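Local structure of GDP-mannose-dependent alpha-(1-6)-phosphatidylinositol monomannoside mannosyltransferase (Corynebacterium glutamicum, 3OKC) at residues L232-S237 with V255-R260; F276-R281 with I294-A299; P209-D214 with D288-G293. The protein belongs to the two-domain glycosyltransferases of the GT-B fold and binds guanosine-5'-diphosphate on its C-terminal Rossmann-like domain. All blocks are in the same frame, centred on the assembly; numbering follows the deposited sequence.

Contact 1: residues L232-S237 with V255-R260. With GDP (guanosine-5'-diphosphate), chain B.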
loop_
_atom_site.group_PDB
_atom_site.type_symbol
_atom_site.label_atom_id
_atom_site.label_comp_id
_atom_site.label_asym_id
_atom_site.label_seq_id
_atom_site.Cartn_x
_atom_site.Cartn_y
_atom_site.Cartn_z
ATOM N N LEU A 232 -12.622 -12.628 16.442
ATOM C CA LEU A 232 -11.498 -12.114 15.687
ATOM C C LEU A 232 -11.469 -12.829 14.346
ATOM O O LEU A 232 -11.290 -14.047 14.288
ATOM C CB LEU A 232 -10.188 -12.353 16.447
ATOM C CG LEU A 232 -8.857 -11.970 15.787
ATOM C CD1 LEU A 232 -8.762 -10.472 15.574
ATOM C CD2 LEU A 232 -7.687 -12.460 16.625
ATOM N N LEU A 233 -11.667 -12.073 13.272
ATOM C CA LEU A 233 -11.593 -12.630 11.931
ATOM C C LEU A 233 -10.207 -12.396 11.347
ATOM O O LEU A 233 -9.768 -11.261 11.177
ATOM C CB LEU A 233 -12.678 -12.049 11.016
ATOM C CG LEU A 233 -14.133 -12.073 11.487
ATOM C CD1 LEU A 233 -15.022 -11.513 10.400
ATOM C CD2 LEU A 233 -14.600 -13.486 11.893
ATOM N N ILE A 234 -9.517 -13.491 11.060
ATOM C CA ILE A 234 -8.207 -13.423 10.456
ATOM C C ILE A 234 -8.330 -13.719 8.963
ATOM O O ILE A 234 -8.606 -14.850 8.554
ATOM C CB ILE A 234 -7.201 -14.331 11.200
ATOM C CG1 ILE A 234 -6.888 -13.714 12.567
ATOM C CG2 ILE A 234 -5.918 -14.499 10.397
ATOM C CD1 ILE A 234 -6.365 -14.685 13.574
ATOM N N VAL A 235 -8.159 -12.671 8.164
ATOM C CA VAL A 235 -8.322 -12.760 6.723
ATOM C C VAL A 235 -6.954 -12.629 6.067
ATOM O O VAL A 235 -6.241 -11.639 6.276
ATOM C CB VAL A 235 -9.309 -11.681 6.175
ATOM C CG1 VAL A 235 -9.440 -11.770 4.649
ATOM C CG2 VAL A 235 -10.685 -11.805 6.836
ATOM N N GLY A 236 -6.594 -13.646 5.286
ATOM C CA GLY A 236 -5.312 -13.681 4.601
ATOM C C GLY A 236 -4.655 -15.046 4.656
ATOM O O GLY A 236 -5.133 -15.958 5.337
ATOM N N SER A 237 -3.556 -15.181 3.918
ATOM C CA SER A 237 -2.742 -16.393 3.935
ATOM C C SER A 237 -1.270 -16.048 4.162
ATOM O O SER A 237 -0.864 -14.890 4.024
ATOM C CB SER A 237 -2.919 -17.173 2.629
ATOM O OG SER A 237 -2.596 -16.366 1.512
ATOM N N VAL A 255 -11.957 -17.275 17.454
ATOM C CA VAL A 255 -11.041 -16.866 16.388
ATOM C C VAL A 255 -11.367 -17.635 15.106
ATOM O O VAL A 255 -11.438 -18.863 15.114
ATOM C CB VAL A 255 -9.549 -17.062 16.790
ATOM C CG1 VAL A 255 -8.618 -16.722 15.631
ATOM C CG2 VAL A 255 -9.196 -16.203 18.004
ATOM N N LYS A 256 -11.576 -16.903 14.013
ATOM C CA LYS A 256 -11.875 -17.516 12.715
ATOM C C LYS A 256 -10.770 -17.253 11.693
ATOM O O LYS A 256 -10.479 -16.102 11.360
ATOM C CB LYS A 256 -13.222 -17.022 12.173
ATOM C CG LYS A 256 -14.403 -17.206 13.124
ATOM C CD LYS A 256 -14.914 -18.646 13.151
ATOM C CE LYS A 256 -15.940 -18.857 14.266
ATOM N NZ LYS A 256 -15.291 -18.875 15.604
ATOM N N PHE A 257 -10.157 -18.332 11.212
ATOM C CA PHE A 257 -9.176 -18.275 10.133
ATOM C C PHE A 257 -9.902 -18.458 8.806
ATOM O O PHE A 257 -10.132 -19.582 8.358
ATOM C CB PHE A 257 -8.105 -19.355 10.315
ATOM C CG PHE A 257 -7.206 -19.127 11.498
ATOM C CD1 PHE A 257 -6.027 -18.399 11.363
ATOM C CD2 PHE A 257 -7.533 -19.647 12.749
ATOM C CE1 PHE A 257 -5.191 -18.185 12.455
ATOM C CE2 PHE A 257 -6.702 -19.436 13.851
ATOM C CZ PHE A 257 -5.530 -18.706 13.702
ATOM N N LEU A 258 -10.262 -17.340 8.184
ATOM C CA LEU A 258 -11.085 -17.350 6.979
ATOM C C LEU A 258 -10.297 -17.611 5.694
ATOM O O LEU A 258 -10.887 -17.804 4.630
ATOM C CB LEU A 258 -11.881 -16.041 6.861
ATOM C CG LEU A 258 -12.888 -15.686 7.964
ATOM C CD1 LEU A 258 -13.658 -14.434 7.587
ATOM C CD2 LEU A 258 -13.853 -16.830 8.256
ATOM N N GLY A 259 -8.969 -17.618 5.794
ATOM C CA GLY A 259 -8.114 -17.811 4.626
ATOM C C GLY A 259 -8.150 -16.596 3.719
ATOM O O GLY A 259 -8.656 -15.538 4.104
ATOM N N ARG A 260 -7.619 -16.744 2.510
ATOM C CA ARG A 260 -7.592 -15.639 1.560
ATOM C C ARG A 260 -8.943 -15.528 0.857
ATOM O O ARG A 260 -9.362 -16.445 0.140
ATOM C CB ARG A 260 -6.457 -15.812 0.551
ATOM C CG ARG A 260 -5.867 -14.493 0.099
ATOM C CD ARG A 260 -4.925 -14.648 -1.077
ATOM N NE ARG A 260 -4.458 -13.338 -1.523
ATOM C CZ ARG A 260 -5.091 -12.569 -2.408
ATOM N NH1 ARG A 260 -6.221 -12.983 -2.973
ATOM N NH2 ARG A 260 -4.585 -11.386 -2.736
HETATM P PB GDP B . 1.721 -5.024 2.351
HETATM O O1B GDP B . 1.242 -6.142 1.549
HETATM O O2B GDP B . 2.320 -4.204 1.628
HETATM O O3B GDP B . 2.534 -5.467 3.190
HETATM O O3A GDP B . 0.613 -4.386 3.048
HETATM P PA GDP B . -0.421 -3.535 2.464
HETATM O O1A GDP B . 0.077 -2.455 2.070
HETATM O O2A GDP B . -1.272 -3.272 3.353
HETATM O "O5'" GDP B . -1.075 -4.187 1.340
HETATM C "C5'" GDP B . -1.902 -5.339 1.522
HETATM C "C4'" GDP B . -2.918 -5.463 0.391
HETATM O "O4'" GDP B . -3.295 -6.840 0.215
HETATM C "C3'" GDP B . -4.181 -4.677 0.720
HETATM O "O3'" GDP B . -4.598 -3.919 -0.420
HETATM C "C2'" GDP B . -5.218 -5.733 1.047
HETATM O "O2'" GDP B . -6.520 -5.331 0.616
HETATM C "C1'" GDP B . -4.721 -6.974 0.311
HETATM N N9 GDP B . -5.153 -8.215 1.013
HETATM C C8 GDP B . -4.710 -8.688 2.193
HETATM N N7 GDP B . -5.365 -9.840 2.482
HETATM C C5 GDP B . -6.228 -10.085 1.469
HETATM C C6 GDP B . -7.150 -11.098 1.210
HETATM O O6 GDP B . -7.302 -12.038 2.019
HETATM N N1 GDP B . -7.885 -11.059 0.072
HETATM C C2 GDP B . -7.733 -10.045 -0.817
HETATM N N2 GDP B . -8.475 -10.018 -1.950
HETATM N N3 GDP B . -6.844 -9.051 -0.583
HETATM C C4 GDP B . -6.088 -9.054 0.549
HETATM O O HOH W 1 -6.677 -16.796 7.567
#
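Ile-234 meets the ring of Phe-257 obliquely, its CD1 lying 3.9 Å from CE1 of the phenylalanine. The two side chains run side by side because both first torsions (chi1 -71° and -68°) swing the chain beside the backbone N. The other flat group, the guanidinium of Arg-260, has GDP on one face: C2 of the base sits 3.6 Å above its plane, displaced toward the rim, while the arginine's aliphatic stem passes Ser-237 OG and brings CG to 3.4 Å from GDP O6. Val-235 CG1 touches the same carbonyl oxygen, so residues of both segments border the base. Between these extremes runs a parallel pairing, at one edge of the six-stranded sheet of a Rossmann-like domain, in which strands 231-235 and 255-259 flank helix 241-247 as a beta-alpha-beta unit. Lys-256 N gives a nearly straight bond to Leu-232 O, and Lys-256 O receives Ile-234 N at 2.8 Å. Further on the regularity fades: Gly-236 N reaches Gly-259 O at 3.0 Å from well above the carbonyl plane. A water fills in there, donating to Ile-234 O and Gly-236 O and accepting from Gly-259 N. On the face of Ile-234 and Phe-257, Ile-234 CD1 also presses on Val-255 CG1 at 3.7 Å, and helix 213-226 covers Leu-232 and Ile-234. On the reverse face, Leu-233 CD2 rests 3.8 Å from Lys-256 CB; the lysine then bends away, its NZ bonding to Gln-231, while helix 263-272 touches Leu-233 and Val-235.

Contact 2: residues F276-R281 with I294-A299; sequences FAMPAR and IVYLEA. With GDP (guanosine-5'-diphosphate), chain B.
Phe-276 is the main bump of this interface, and the hollow that takes it is made by Val-295, Tyr-296 and Ala-299 on the helix. With CG anti to the backbone N (chi1 173°), the ring reaches out from the strand and is met along its length. Ala-299 CB nestles at its root, 3.6 Å from Phe-276 CG, one helical turn on from Val-295, whose CB stops the far end of the ring at 3.6 Å from CZ. Tyr-296 CD1 comes up to the phenylalanine's edge near CE1, while the carbonyl oxygen of Val-295 lies over one ring face, toward the rim. The second bump is the methyl of Met-278. A chain bent at chi2 (-93°) and chi3 tucks CE into the notch between Val-295 CG2, at 3.7 Å, and Tyr-296 CZ, at 3.6 Å; the sulfur makes an oblique Met-aromatic contact with the tyrosine ring. The phenol finishes the fit with a hydrogen bond from Tyr-296 OH to Met-278 O, modelled at 2.5 Å and in the carbonyl plane. That oxygen also accepts from Ala-280 N, so two donors grip it in a buried setting just where the strand runs out into a loop. On another side of the helix, Glu-298 takes both ribose hydroxyls of GDP, O2' on OE1 at 2.9 Å and O3' on OE2 at 2.8 Å. The helix packs antiparallel on its strand, as in any beta-alpha-beta crossover of a Rossmann-like domain, and its ribose-binding glutamate is as in many GT-B nucleotide sites.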
loop_
_atom_site.group_PDB
_atom_site.type_symbol
_atom_site.label_atom_id
_atom_site.label_comp_id
_atom_site.label_asym_id
_atom_site.label_seq_id
_atom_site.Cartn_x
_atom_site.Cartn_y
_atom_site.Cartn_z
ATOM N N PHE A 276 -11.353 -2.632 13.016
ATOM C CA PHE A 276 -10.245 -3.199 12.247
ATOM C C PHE A 276 -8.972 -3.028 13.059
ATOM O O PHE A 276 -8.608 -1.908 13.417
ATOM C CB PHE A 276 -10.090 -2.522 10.876
ATOM C CG PHE A 276 -8.859 -2.972 10.118
ATOM C CD1 PHE A 276 -7.635 -2.320 10.292
ATOM C CD2 PHE A 276 -8.918 -4.074 9.256
ATOM C CE1 PHE A 276 -6.495 -2.751 9.614
ATOM C CE2 PHE A 276 -7.783 -4.509 8.565
ATOM C CZ PHE A 276 -6.571 -3.853 8.749
ATOM N N ALA A 277 -8.294 -4.134 13.349
ATOM C CA ALA A 277 -7.041 -4.090 14.116
ATOM C C ALA A 277 -5.895 -4.787 13.384
ATOM O O ALA A 277 -6.062 -5.886 12.851
ATOM C CB ALA A 277 -7.238 -4.694 15.498
ATOM N N MET A 278 -4.739 -4.130 13.354
ATOM C CA MET A 278 -3.510 -4.717 12.821
ATOM C C MET A 278 -2.345 -4.033 13.536
ATOM O O MET A 278 -1.807 -3.031 13.043
ATOM C CB MET A 278 -3.427 -4.560 11.293
ATOM C CG MET A 278 -2.456 -5.515 10.583
ATOM S SD MET A 278 -0.783 -4.872 10.335
ATOM C CE MET A 278 -1.017 -3.774 8.940
ATOM N N PRO A 279 -1.960 -4.563 14.719
ATOM C CA PRO A 279 -0.948 -3.903 15.540
ATOM C C PRO A 279 0.462 -4.270 15.071
ATOM O O PRO A 279 1.142 -5.084 15.699
ATOM C CB PRO A 279 -1.247 -4.427 16.949
ATOM C CG PRO A 279 -1.819 -5.793 16.728
ATOM C CD PRO A 279 -2.429 -5.820 15.335
ATOM N N ALA A 280 0.868 -3.668 13.957
ATOM C CA ALA A 280 2.151 -3.945 13.311
ATOM C C ALA A 280 3.343 -3.543 14.172
ATOM O O ALA A 280 3.367 -2.449 14.736
ATOM C CB ALA A 280 2.219 -3.249 11.954
ATOM N N ARG A 281 4.322 -4.442 14.271
ATOM C CA ARG A 281 5.577 -4.166 14.965
ATOM C C ARG A 281 6.753 -4.245 13.994
ATOM O O ARG A 281 6.660 -4.880 12.939
ATOM C CB ARG A 281 5.781 -5.131 16.144
ATOM C CG ARG A 281 5.989 -6.595 15.761
ATOM C CD ARG A 281 6.212 -7.462 16.993
ATOM N NE ARG A 281 6.393 -8.877 16.660
ATOM C CZ ARG A 281 5.401 -9.749 16.482
ATOM N NH1 ARG A 281 4.130 -9.365 16.595
ATOM N NH2 ARG A 281 5.676 -11.012 16.185
ATOM N N ILE A 294 -1.739 0.020 3.538
ATOM C CA ILE A 294 -2.946 0.324 2.762
ATOM C C ILE A 294 -4.225 -0.197 3.432
ATOM O O ILE A 294 -5.282 0.425 3.303
ATOM C CB ILE A 294 -2.832 -0.150 1.279
ATOM C CG1 ILE A 294 -1.644 0.541 0.591
ATOM C CG2 ILE A 294 -4.109 0.172 0.496
ATOM C CD1 ILE A 294 -1.294 -0.008 -0.791
ATOM N N VAL A 295 -4.119 -1.308 4.170
ATOM C CA VAL A 295 -5.269 -1.888 4.873
ATOM C C VAL A 295 -5.943 -0.906 5.843
ATOM O O VAL A 295 -7.162 -0.930 6.004
ATOM C CB VAL A 295 -4.940 -3.239 5.598
ATOM C CG1 VAL A 295 -4.749 -4.362 4.596
ATOM C CG2 VAL A 295 -3.740 -3.113 6.537
ATOM N N TYR A 296 -5.143 -0.043 6.468
ATOM C CA TYR A 296 -5.640 1.001 7.364
ATOM C C TYR A 296 -6.516 2.015 6.639
ATOM O O TYR A 296 -7.513 2.495 7.187
ATOM C CB TYR A 296 -4.478 1.744 8.015
ATOM C CG TYR A 296 -3.572 0.897 8.875
ATOM C CD1 TYR A 296 -4.076 0.176 9.959
ATOM C CD2 TYR A 296 -2.201 0.839 8.623
ATOM C CE1 TYR A 296 -3.241 -0.603 10.753
ATOM C CE2 TYR A 296 -1.356 0.073 9.416
ATOM C CZ TYR A 296 -1.884 -0.641 10.482
ATOM O OH TYR A 296 -1.050 -1.391 11.271
ATOM N N LEU A 297 -6.126 2.336 5.411
ATOM C CA LEU A 297 -6.859 3.270 4.569
ATOM C C LEU A 297 -8.153 2.647 4.049
ATOM O O LEU A 297 -9.153 3.338 3.872
ATOM C CB LEU A 297 -5.987 3.715 3.390
ATOM C CG LEU A 297 -4.575 4.264 3.628
ATOM C CD1 LEU A 297 -3.950 4.618 2.288
ATOM C CD2 LEU A 297 -4.564 5.463 4.571
ATOM N N GLU A 298 -8.113 1.342 3.799
ATOM C CA GLU A 298 -9.265 0.593 3.309
ATOM C C GLU A 298 -10.334 0.450 4.383
ATOM O O GLU A 298 -11.522 0.537 4.090
ATOM C CB GLU A 298 -8.822 -0.786 2.826
ATOM C CG GLU A 298 -7.972 -0.749 1.571
ATOM C CD GLU A 298 -7.344 -2.087 1.236
ATOM O OE1 GLU A 298 -7.481 -3.046 2.035
ATOM O OE2 GLU A 298 -6.706 -2.174 0.162
ATOM N N ALA A 299 -9.899 0.238 5.624
ATOM C CA ALA A 299 -10.793 0.160 6.775
ATOM C C ALA A 299 -11.489 1.490 7.049
ATOM O O ALA A 299 -12.701 1.523 7.286
ATOM C CB ALA A 299 -10.037 -0.299 7.997
HETATM P PB GDP B . 1.721 -5.024 2.351
HETATM O O1B GDP B . 1.242 -6.142 1.549
HETATM O O2B GDP B . 2.320 -4.204 1.628
HETATM O O3B GDP B . 2.534 -5.467 3.190
HETATM O O3A GDP B . 0.613 -4.386 3.048
HETATM P PA GDP B . -0.421 -3.535 2.464
HETATM O O1A GDP B . 0.077 -2.455 2.070
HETATM O O2A GDP B . -1.272 -3.272 3.353
HETATM O "O5'" GDP B . -1.075 -4.187 1.340
HETATM C "C5'" GDP B . -1.902 -5.339 1.522
HETATM C "C4'" GDP B . -2.918 -5.463 0.391
HETATM O "O4'" GDP B . -3.295 -6.840 0.215
HETATM C "C3'" GDP B . -4.181 -4.677 0.720
HETATM O "O3'" GDP B . -4.598 -3.919 -0.420
HETATM C "C2'" GDP B . -5.218 -5.733 1.047
HETATM O "O2'" GDP B . -6.520 -5.331 0.616
HETATM C "C1'" GDP B . -4.721 -6.974 0.311
HETATM N N9 GDP B . -5.153 -8.215 1.013
HETATM C C8 GDP B . -4.710 -8.688 2.193
HETATM N N7 GDP B . -5.365 -9.840 2.482
HETATM C C5 GDP B . -6.228 -10.085 1.469
HETATM C C6 GDP B . -7.150 -11.098 1.210
HETATM O O6 GDP B . -7.302 -12.038 2.019
HETATM N N1 GDP B . -7.885 -11.059 0.072
HETATM C C2 GDP B . -7.733 -10.045 -0.817
HETATM N N2 GDP B . -8.475 -10.018 -1.950
HETATM N N3 GDP B . -6.844 -9.051 -0.583
HETATM C C4 GDP B . -6.088 -9.054 0.549
#

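Contact 3: residues P209-D214 with D288-G293; sequences PRKGQD and DVEGLG. With GDP (guanosine-5'-diphosphate), chain B.
Glu-290 OE1 is gripped by two basic side chains. Lys-211 NZ forms a salt bridge of 3.0 Å with Glu-290 OE1 on its syn lone pair, the side facing the other carboxylate oxygen, and Arg-210 NH1 adds a weak, bent one of 3.4 Å to the same oxygen. The ammonium has a second charge to serve: Lys-211 NZ also donates to O3B of the GDP at 2.9 Å, with a weak bond to the bridging O3A. One lysine nitrogen therefore joins the glutamate to the diphosphate, which is consistent with the carboxylate positioning the lysine as a second-shell partner. Both chains bend at chi2 (61° in Glu-290), after which Lys-211 runs straight to its tip, crossing the glutamate at about a right angle. The guanidinium of Arg-210 is held between two layers. Over one face lies Val-289 O, 3.2 Å above the plane, and over the opposite face is CE of Lys-211; the Glu-290 carboxylate carbon stands at the edge. The extended stem of the arginine leads there past Asp-288, its CD 3.9 Å from Asp-288 CB. Elsewhere Ser-311 OG bonds to Glu-290 N, anchoring the glutamate's backbone. Neighbouring arginine and lysine lining a diphosphate, in the turn that precedes helix 213-226, fit the phosphate site of GT-B enzymes. Glu-290 and Glu-298, with seven residues between them, match the E-X7-E signature found in many retaining GT-B families, of which this salt-bridge network ties down the first glutamate.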
loop_
_atom_site.group_PDB
_atom_site.type_symbol
_atom_site.label_atom_id
_atom_site.label_comp_id
_atom_site.label_asym_id
_atom_site.label_seq_id
_atom_site.Cartn_x
_atom_site.Cartn_y
_atom_site.Cartn_z
ATOM N N PRO A 209 4.683 -12.730 10.961
ATOM C CA PRO A 209 4.816 -12.239 12.341
ATOM C C PRO A 209 4.612 -10.731 12.557
ATOM O O PRO A 209 3.964 -10.348 13.531
ATOM C CB PRO A 209 6.242 -12.647 12.719
ATOM C CG PRO A 209 6.504 -13.862 11.904
ATOM C CD PRO A 209 5.779 -13.652 10.604
ATOM N N ARG A 210 5.135 -9.894 11.659
ATOM C CA ARG A 210 5.174 -8.440 11.880
ATOM C C ARG A 210 3.820 -7.731 11.814
ATOM O O ARG A 210 3.679 -6.615 12.316
ATOM C CB ARG A 210 6.176 -7.770 10.934
ATOM C CG ARG A 210 5.790 -7.791 9.458
ATOM C CD ARG A 210 6.818 -7.040 8.615
ATOM N NE ARG A 210 6.305 -6.723 7.285
ATOM C CZ ARG A 210 5.539 -5.670 7.006
ATOM N NH1 ARG A 210 5.190 -4.820 7.963
ATOM N NH2 ARG A 210 5.114 -5.470 5.765
ATOM N N LYS A 211 2.837 -8.377 11.191
ATOM C CA LYS A 211 1.492 -7.827 11.068
ATOM C C LYS A 211 0.734 -7.863 12.398
ATOM O O LYS A 211 -0.258 -7.162 12.572
ATOM C CB LYS A 211 0.705 -8.559 9.973
ATOM C CG LYS A 211 1.319 -8.468 8.586
ATOM C CD LYS A 211 1.175 -7.081 7.977
ATOM C CE LYS A 211 1.778 -7.032 6.578
ATOM N NZ LYS A 211 1.535 -5.718 5.911
ATOM N N GLY A 212 1.197 -8.695 13.325
ATOM C CA GLY A 212 0.682 -8.691 14.684
ATOM C C GLY A 212 -0.623 -9.419 14.932
ATOM O O GLY A 212 -1.329 -9.102 15.892
ATOM N N GLN A 213 -0.944 -10.398 14.084
ATOM C CA GLN A 213 -2.063 -11.312 14.351
ATOM C C GLN A 213 -1.771 -12.120 15.609
ATOM O O GLN A 213 -2.693 -12.487 16.336
ATOM C CB GLN A 213 -2.314 -12.272 13.187
ATOM C CG GLN A 213 -2.753 -11.615 11.892
ATOM C CD GLN A 213 -1.615 -11.386 10.917
ATOM O OE1 GLN A 213 -0.450 -11.676 11.209
ATOM N NE2 GLN A 213 -1.951 -10.862 9.742
ATOM N N ASP A 214 -0.487 -12.387 15.859
ATOM C CA ASP A 214 -0.069 -13.063 17.086
ATOM C C ASP A 214 -0.404 -12.237 18.330
ATOM O O ASP A 214 -0.895 -12.782 19.318
ATOM C CB ASP A 214 1.413 -13.481 17.049
ATOM C CG ASP A 214 2.356 -12.361 16.605
ATOM O OD1 ASP A 214 1.978 -11.171 16.627
ATOM O OD2 ASP A 214 3.509 -12.687 16.239
ATOM N N ASP A 288 12.300 -5.398 8.668
ATOM C CA ASP A 288 10.909 -5.830 8.497
ATOM C C ASP A 288 9.969 -4.807 9.139
ATOM O O ASP A 288 9.607 -4.917 10.318
ATOM C CB ASP A 288 10.674 -7.227 9.093
ATOM C CG ASP A 288 11.655 -8.276 8.573
ATOM O OD1 ASP A 288 12.428 -7.996 7.625
ATOM O OD2 ASP A 288 11.654 -9.398 9.127
ATOM N N VAL A 289 9.585 -3.813 8.344
ATOM C CA VAL A 289 8.796 -2.673 8.801
ATOM C C VAL A 289 7.540 -2.494 7.962
ATOM O O VAL A 289 7.507 -2.877 6.793
ATOM C CB VAL A 289 9.608 -1.346 8.726
ATOM C CG1 VAL A 289 10.597 -1.253 9.847
ATOM C CG2 VAL A 289 10.315 -1.202 7.376
ATOM N N GLU A 290 6.513 -1.898 8.560
ATOM C CA GLU A 290 5.345 -1.445 7.814
ATOM C C GLU A 290 5.657 -0.102 7.158
ATOM O O GLU A 290 5.803 0.906 7.847
ATOM C CB GLU A 290 4.128 -1.328 8.740
ATOM C CG GLU A 290 2.814 -1.058 8.031
ATOM C CD GLU A 290 2.437 -2.155 7.063
ATOM O OE1 GLU A 290 2.166 -3.287 7.516
ATOM O OE2 GLU A 290 2.416 -1.885 5.844
ATOM N N GLY A 291 5.775 -0.100 5.830
ATOM C CA GLY A 291 6.106 1.110 5.072
ATOM C C GLY A 291 5.025 2.172 5.143
ATOM O O GLY A 291 5.308 3.358 5.369
ATOM N N LEU A 292 3.784 1.740 4.940
ATOM C CA LEU A 292 2.615 2.597 5.093
ATOM C C LEU A 292 1.470 1.805 5.733
ATOM O O LEU A 292 1.157 1.998 6.912
ATOM C CB LEU A 292 2.199 3.193 3.740
ATOM C CG LEU A 292 1.033 4.190 3.708
ATOM C CD1 LEU A 292 1.439 5.540 4.300
ATOM C CD2 LEU A 292 0.493 4.347 2.291
ATOM N N GLY A 293 0.862 0.910 4.959
ATOM C CA GLY A 293 -0.250 0.093 5.438
ATOM C C GLY A 293 -1.557 0.476 4.776
ATOM O O GLY A 293 -2.384 1.171 5.373
HETATM P PB GDP B . 1.721 -5.024 2.351
HETATM O O1B GDP B . 1.242 -6.142 1.549
HETATM O O2B GDP B . 2.320 -4.204 1.628
HETATM O O3B GDP B . 2.534 -5.467 3.190
HETATM O O3A GDP B . 0.613 -4.386 3.048
HETATM P PA GDP B . -0.421 -3.535 2.464
HETATM O O1A GDP B . 0.077 -2.455 2.070
HETATM O O2A GDP B . -1.272 -3.272 3.353
HETATM O "O5'" GDP B . -1.075 -4.187 1.340
HETATM C "C5'" GDP B . -1.902 -5.339 1.522
HETATM C "C4'" GDP B . -2.918 -5.463 0.391
HETATM O "O4'" GDP B . -3.295 -6.840 0.215
HETATM C "C3'" GDP B . -4.181 -4.677 0.720
HETATM O "O3'" GDP B . -4.598 -3.919 -0.420
HETATM C "C2'" GDP B . -5.218 -5.733 1.047
HETATM O "O2'" GDP B . -6.520 -5.331 0.616
HETATM C "C1'" GDP B . -4.721 -6.974 0.311
HETATM N N9 GDP B . -5.153 -8.215 1.013
HETATM C C8 GDP B . -4.710 -8.688 2.193
HETATM N N7 GDP B . -5.365 -9.840 2.482
HETATM C C5 GDP B . -6.228 -10.085 1.469
HETATM C C6 GDP B . -7.150 -11.098 1.210
HETATM O O6 GDP B . -7.302 -12.038 2.019
HETATM N N1 GDP B . -7.885 -11.059 0.072
HETATM C C2 GDP B . -7.733 -10.045 -0.817
HETATM N N2 GDP B . -8.475 -10.018 -1.950
HETATM N N3 GDP B . -6.844 -9.051 -0.583
HETATM C C4 GDP B . -6.088 -9.054 0.549
#

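From the N terminus, the turn 209-214 opens contact 3, which stays unfinished while the chain runs through helix 213-226 into strand 231-235. Contact 1 then opens and closes, 232-237 pairing with 255-260 around helix 241-247, wholly nested inside contact 3. After helix 263-272, strand 275-278 opens contact 2. The following loop returns 288-293 to close contact 3 before 294-299 closes contact 2, so these two cross. They also touch directly, through a salt bridge between Arg-281 NH2 and Asp-214 OD2 at 2.7 Å. Contact 1, whose centre lies about 14 Å from that of contact 2, shares its sheet. All three border GDP, chiefly at the base, the ribose and the diphosphate in turn.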